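Local structure of X-ray repair cross complementing protein 1 variant (Homo sapiens, 6WH1) at residues F5-F11 with W74-C78; T49-W53 with G91-Q95. The protein probably acts, as the full-length protein to which this C-terminal BRCT domain belongs, as a scaffold assembling repair complexes at DNA single-strand breaks and binding poly-ADP-ribosylated PARP1. All coordinates share one frame; numbering follows the deposited sequence.

Interactions 1 and 2 lie on opposite sides of the centre of this BRCT domain, their own centres 18 Å apart and their nearest atoms about 7 Å apart without touching. The first is a buried aromatic core between the start of the chain and helix 72-81; the second is a partly buried clasp between the loop after strand 46-48 and the end of the chain. Strand 46-48 connects them: Phe-46 and Ile-48 pack against Phe-11 and Trp-74 of interaction 1, and Thr-49 follows directly into interaction 2. A second connection runs through Tyr-90, whose ring meets that of Trp-74 just before the tail 91-95 begins.

Interaction 1 (F5-F11 with W74-C78); sequences FFQGKHF and WIYSC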
loop_
_atom_site.group_PDB
_atom_site.type_symbol
_atom_site.label_atom_id
_atom_site.label_comp_id
_atom_site.label_asym_id
_atom_site.label_seq_id
_atom_site.Cartn_x
_atom_site.Cartn_y
_atom_site.Cartn_z
ATOM N N PHE A 5 -11.124 6.666 3.205
ATOM C CA PHE A 5 -11.146 8.047 2.735
ATOM C C PHE A 5 -10.197 8.313 1.573
ATOM O O PHE A 5 -10.175 9.442 1.072
ATOM C CB PHE A 5 -10.846 9.018 3.882
ATOM C CG PHE A 5 -9.668 8.634 4.714
ATOM C CD1 PHE A 5 -8.381 8.799 4.234
ATOM C CD2 PHE A 5 -9.848 8.128 5.987
ATOM C CE1 PHE A 5 -7.296 8.455 5.005
ATOM C CE2 PHE A 5 -8.769 7.783 6.763
ATOM C CZ PHE A 5 -7.489 7.948 6.273
ATOM N N PHE A 6 -9.421 7.323 1.133
ATOM C CA PHE A 6 -8.657 7.428 -0.104
ATOM C C PHE A 6 -9.346 6.734 -1.270
ATOM O O PHE A 6 -8.778 6.684 -2.364
ATOM C CB PHE A 6 -7.254 6.829 0.068
ATOM C CG PHE A 6 -6.305 7.683 0.862
ATOM C CD1 PHE A 6 -6.616 8.993 1.185
ATOM C CD2 PHE A 6 -5.089 7.165 1.280
ATOM C CE1 PHE A 6 -5.731 9.769 1.922
ATOM C CE2 PHE A 6 -4.200 7.933 2.013
ATOM C CZ PHE A 6 -4.520 9.236 2.335
ATOM N N GLN A 7 -10.545 6.189 -1.060
ATOM C CA GLN A 7 -11.210 5.397 -2.089
ATOM C C GLN A 7 -11.432 6.226 -3.349
ATOM O O GLN A 7 -11.867 7.379 -3.281
ATOM C CB GLN A 7 -12.543 4.860 -1.561
ATOM N N GLY A 8 -11.119 5.635 -4.501
ATOM C CA GLY A 8 -11.238 6.322 -5.771
ATOM C C GLY A 8 -10.085 7.237 -6.126
ATOM O O GLY A 8 -10.079 7.796 -7.232
ATOM N N LYS A 9 -9.111 7.409 -5.235
ATOM C CA LYS A 9 -7.989 8.314 -5.457
ATOM C C LYS A 9 -6.781 7.525 -5.945
ATOM O O LYS A 9 -6.398 6.522 -5.334
ATOM C CB LYS A 9 -7.642 9.078 -4.178
ATOM C CG LYS A 9 -8.702 10.081 -3.746
ATOM C CD LYS A 9 -8.368 10.691 -2.393
ATOM C CE LYS A 9 -8.918 12.104 -2.270
ATOM N NZ LYS A 9 -10.368 12.157 -2.595
ATOM N N HIS A 10 -6.179 7.986 -7.037
ATOM C CA HIS A 10 -5.069 7.289 -7.672
ATOM C C HIS A 10 -3.760 7.980 -7.311
ATOM O O HIS A 10 -3.597 9.182 -7.548
ATOM C CB HIS A 10 -5.271 7.230 -9.184
ATOM C CG HIS A 10 -6.459 6.420 -9.591
ATOM N ND1 HIS A 10 -6.354 5.132 -10.070
ATOM C CD2 HIS A 10 -7.783 6.705 -9.566
ATOM C CE1 HIS A 10 -7.560 4.663 -10.334
ATOM N NE2 HIS A 10 -8.445 5.597 -10.037
ATOM N N PHE A 11 -2.835 7.211 -6.746
ATOM C CA PHE A 11 -1.566 7.702 -6.234
ATOM C C PHE A 11 -0.417 7.122 -7.049
ATOM O O PHE A 11 -0.474 5.974 -7.506
ATOM C CB PHE A 11 -1.371 7.318 -4.752
ATOM C CG PHE A 11 -2.394 7.914 -3.821
ATOM C CD1 PHE A 11 -3.682 7.405 -3.761
ATOM C CD2 PHE A 11 -2.062 8.976 -2.993
ATOM C CE1 PHE A 11 -4.622 7.950 -2.903
ATOM C CE2 PHE A 11 -3.000 9.529 -2.138
ATOM C CZ PHE A 11 -4.281 9.013 -2.090
ATOM N N TRP A 74 1.686 14.144 4.265
ATOM C CA TRP A 74 0.237 14.132 4.092
ATOM C C TRP A 74 -0.336 12.766 4.433
ATOM O O TRP A 74 -1.288 12.654 5.212
ATOM C CB TRP A 74 -0.132 14.512 2.660
ATOM C CG TRP A 74 -1.608 14.450 2.379
ATOM C CD1 TRP A 74 -2.615 14.862 3.204
ATOM C CD2 TRP A 74 -2.242 13.943 1.195
ATOM N NE1 TRP A 74 -3.835 14.649 2.606
ATOM C CE2 TRP A 74 -3.634 14.087 1.372
ATOM C CE3 TRP A 74 -1.769 13.388 0.003
ATOM C CZ2 TRP A 74 -4.557 13.694 0.401
ATOM C CZ3 TRP A 74 -2.689 12.997 -0.961
ATOM C CH2 TRP A 74 -4.067 13.152 -0.754
ATOM N N ILE A 75 0.233 11.712 3.844
ATOM C CA ILE A 75 -0.226 10.353 4.116
ATOM C C ILE A 75 -0.043 10.016 5.590
ATOM O O ILE A 75 -0.943 9.452 6.235
ATOM C CB ILE A 75 0.521 9.358 3.209
ATOM C CG1 ILE A 75 0.525 9.846 1.756
ATOM C CG2 ILE A 75 -0.089 7.976 3.314
ATOM C CD1 ILE A 75 -0.815 9.747 1.071
ATOM N N TYR A 76 1.124 10.358 6.148
ATOM C CA TYR A 76 1.386 10.030 7.550
ATOM C C TYR A 76 0.346 10.662 8.467
ATOM O O TYR A 76 -0.235 9.990 9.326
ATOM C CB TYR A 76 2.788 10.483 7.957
ATOM C CG TYR A 76 3.894 9.869 7.144
ATOM C CD1 TYR A 76 3.816 8.549 6.718
ATOM C CD2 TYR A 76 5.013 10.609 6.795
ATOM C CE1 TYR A 76 4.823 7.986 5.968
ATOM C CE2 TYR A 76 6.027 10.056 6.046
ATOM C CZ TYR A 76 5.927 8.743 5.637
ATOM O OH TYR A 76 6.933 8.186 4.888
ATOM N N SER A 77 0.097 11.963 8.298
ATOM C CA SER A 77 -0.842 12.658 9.174
ATOM C C SER A 77 -2.279 12.250 8.903
ATOM O O SER A 77 -3.108 12.276 9.821
ATOM C CB SER A 77 -0.685 14.172 9.029
ATOM O OG SER A 77 0.676 14.541 8.921
ATOM N N CYS A 78 -2.599 11.887 7.659
ATOM C CA CYS A 78 -3.898 11.290 7.386
ATOM C C CYS A 78 -4.089 10.040 8.226
ATOM O O CYS A 78 -5.175 9.800 8.766
ATOM C CB CYS A 78 -4.030 10.960 5.900
ATOM S SG CYS A 78 -4.612 12.307 4.848
#
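The backbones of residues 5-11 and helix segment 74-78 stay well apart, the nearest CA atoms being those of Phe-5 and Cys-78 at 9.2 Å, and side chains do most of the bridging; Phe-5 CZ reaches the carbonyl Cys-78 O at 3.9 Å. A type II turn from Phe-6 to Lys-9, closed by the bond from Lys-9 N to Phe-6 O, brings the chain round into strand 10-13, with Phe-6 and Phe-11 both reaching for the helix. Ile-75 CD1 touches both rings, lying 3.9 Å from Phe-6 CZ and 3.9 Å from Phe-11 CE2. Trp-74 and Cys-78 form the Trp-x-x-x-Cys/Ser signature of the last BRCT helix, which here packs with helix 21-31 on the same side of the parallel sheet. The six-membered ring of Trp-74 is inclined at 49° to Phe-6, whereas its CZ3 meets the edge of Phe-11 at CE2, 3.7 Å away, the two rings barely overlapping. With CG anti to the backbone N (chi1 177°), the indole reaches these phenylalanines, and its NE1 is satisfied by Leu-85 O. Cys-78 SG comes in at the edge of Phe-6, 4.0 Å from CZ. The two faces of Phe-6 take Phe-5 CE1 and Phe-11 CZ.

Interaction 2 (T49-W53 with G91-Q95); sequences TAQEW and GVVPQ
Trp-53 and Pro-94 make the main apolar contact here, a CH-pi interaction in which Pro-94 CG sits over one face of the indole, 3.6 Å from the centroid of the five-membered ring and only 14° off its normal. Trp-53 CG is anti to the backbone N (chi1 -171°), which swings the indole along the tail: the proline lies over its face, Val-93 C is 3.6 Å from CE3, and Val-92 O comes to the edge near the ring plane, 3.5 Å from CZ3. Further back, Val-92 CG2 packs 4.0 Å from Thr-49 OG1, a buried hydroxyl that has no polar partner in the model.

In the BRCT fold the loop holding Trp-53 leads from strand 46-48 into helix 55-63, the helix on the other face of the sheet from helix 72-81. Phe-57 and Leu-61 of that helix pack against the indole, and Phe-69 of the edge strand meets it edge-to-face, while Val-92 pairs with Phe-69 through the backbone.

The polar contacts between the two segments involve Gln-95, which is poorly ordered. Trp-53 N gives Gln-95 OE1 a weak hydrogen bond of 3.2 Å, bent to 128°. Glu-52 crosses the Gln-95 side chain at about a right angle. Away from Gln-95, the Glu-52 carboxylate makes a long, weak ion pair with Arg-71, whose NH1 bonds the carbonyls of Thr-49 and Gln-51.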
loop_
_atom_site.group_PDB
_atom_site.type_symbol
_atom_site.label_atom_id
_atom_site.label_comp_id
_atom_site.label_asym_id
_atom_site.label_seq_id
_atom_site.Cartn_x
_atom_site.Cartn_y
_atom_site.Cartn_z
ATOM N N THR A 49 5.950 12.646 -3.461
ATOM C CA THR A 49 7.395 12.727 -3.643
ATOM C C THR A 49 8.056 13.336 -2.419
ATOM O O THR A 49 7.477 14.177 -1.726
ATOM C CB THR A 49 7.798 13.585 -4.850
ATOM O OG1 THR A 49 7.160 14.866 -4.764
ATOM C CG2 THR A 49 7.391 12.927 -6.117
ATOM N N ALA A 50 9.293 12.906 -2.175
ATOM C CA ALA A 50 10.197 13.621 -1.290
ATOM C C ALA A 50 11.161 14.508 -2.056
ATOM O O ALA A 50 11.776 15.397 -1.458
ATOM C CB ALA A 50 10.994 12.638 -0.425
ATOM N N GLN A 51 11.295 14.287 -3.359
ATOM C CA GLN A 51 12.207 15.055 -4.183
ATOM C C GLN A 51 11.602 16.408 -4.530
ATOM O O GLN A 51 10.432 16.694 -4.258
ATOM C CB GLN A 51 12.555 14.285 -5.453
ATOM C CG GLN A 51 13.130 12.912 -5.182
ATOM C CD GLN A 51 13.451 12.159 -6.452
ATOM O OE1 GLN A 51 12.874 12.423 -7.506
ATOM N NE2 GLN A 51 14.374 11.208 -6.359
ATOM N N GLU A 52 12.419 17.240 -5.153
ATOM C CA GLU A 52 12.028 18.602 -5.451
ATOM C C GLU A 52 11.378 18.694 -6.828
ATOM O O GLU A 52 11.483 17.787 -7.657
ATOM C CB GLU A 52 13.240 19.525 -5.363
ATOM C CG GLU A 52 13.846 19.634 -3.972
ATOM C CD GLU A 52 12.857 20.147 -2.932
ATOM O OE1 GLU A 52 12.919 19.669 -1.781
ATOM O OE2 GLU A 52 12.023 21.021 -3.257
ATOM N N TRP A 53 10.682 19.808 -7.051
ATOM C CA TRP A 53 10.033 20.059 -8.332
ATOM C C TRP A 53 11.053 20.052 -9.465
ATOM O O TRP A 53 12.115 20.672 -9.364
ATOM C CB TRP A 53 9.305 21.406 -8.281
ATOM C CG TRP A 53 8.417 21.680 -9.454
ATOM C CD1 TRP A 53 8.802 22.066 -10.707
ATOM C CD2 TRP A 53 6.986 21.604 -9.479
ATOM N NE1 TRP A 53 7.699 22.227 -11.511
ATOM C CE2 TRP A 53 6.574 21.951 -10.780
ATOM C CE3 TRP A 53 6.017 21.272 -8.527
ATOM C CZ2 TRP A 53 5.234 21.974 -11.154
ATOM C CZ3 TRP A 53 4.690 21.295 -8.899
ATOM C CH2 TRP A 53 4.309 21.644 -10.201
ATOM N N GLY A 91 1.851 20.438 0.170
ATOM C CA GLY A 91 2.086 20.431 -1.257
ATOM C C GLY A 91 3.527 20.726 -1.645
ATOM O O GLY A 91 4.302 21.330 -0.901
ATOM N N VAL A 92 3.874 20.272 -2.849
ATOM C CA VAL A 92 5.157 20.541 -3.485
ATOM C C VAL A 92 4.916 21.517 -4.630
ATOM O O VAL A 92 4.015 21.308 -5.451
ATOM C CB VAL A 92 5.809 19.245 -3.999
ATOM C CG1 VAL A 92 7.238 19.504 -4.468
ATOM C CG2 VAL A 92 5.766 18.162 -2.925
ATOM N N VAL A 93 5.704 22.587 -4.683
ATOM C CA VAL A 93 5.558 23.598 -5.729
ATOM C C VAL A 93 6.948 23.950 -6.251
ATOM O O VAL A 93 7.961 23.593 -5.633
ATOM C CB VAL A 93 4.820 24.857 -5.212
ATOM C CG1 VAL A 93 3.440 24.497 -4.672
ATOM C CG2 VAL A 93 5.651 25.571 -4.167
ATOM N N PRO A 94 7.026 24.634 -7.398
ATOM C CA PRO A 94 8.343 24.961 -7.966
ATOM C C PRO A 94 9.216 25.771 -7.019
ATOM O O PRO A 94 8.739 26.610 -6.251
ATOM C CB PRO A 94 7.995 25.758 -9.228
ATOM C CG PRO A 94 6.662 25.251 -9.626
ATOM C CD PRO A 94 5.937 24.946 -8.345
ATOM N N GLN A 95 10.517 25.512 -7.101
ATOM C CA GLN A 95 11.513 26.117 -6.224
ATOM C C GLN A 95 12.468 27.015 -7.002
ATOM O O GLN A 95 12.100 28.104 -7.434
ATOM C CB GLN A 95 12.302 25.023 -5.518
ATOM C CG GLN A 95 13.226 24.282 -6.461
ATOM C CD GLN A 95 13.126 22.789 -6.306
ATOM O OE1 GLN A 95 12.154 22.280 -5.747
ATOM N NE2 GLN A 95 14.123 22.073 -6.814
#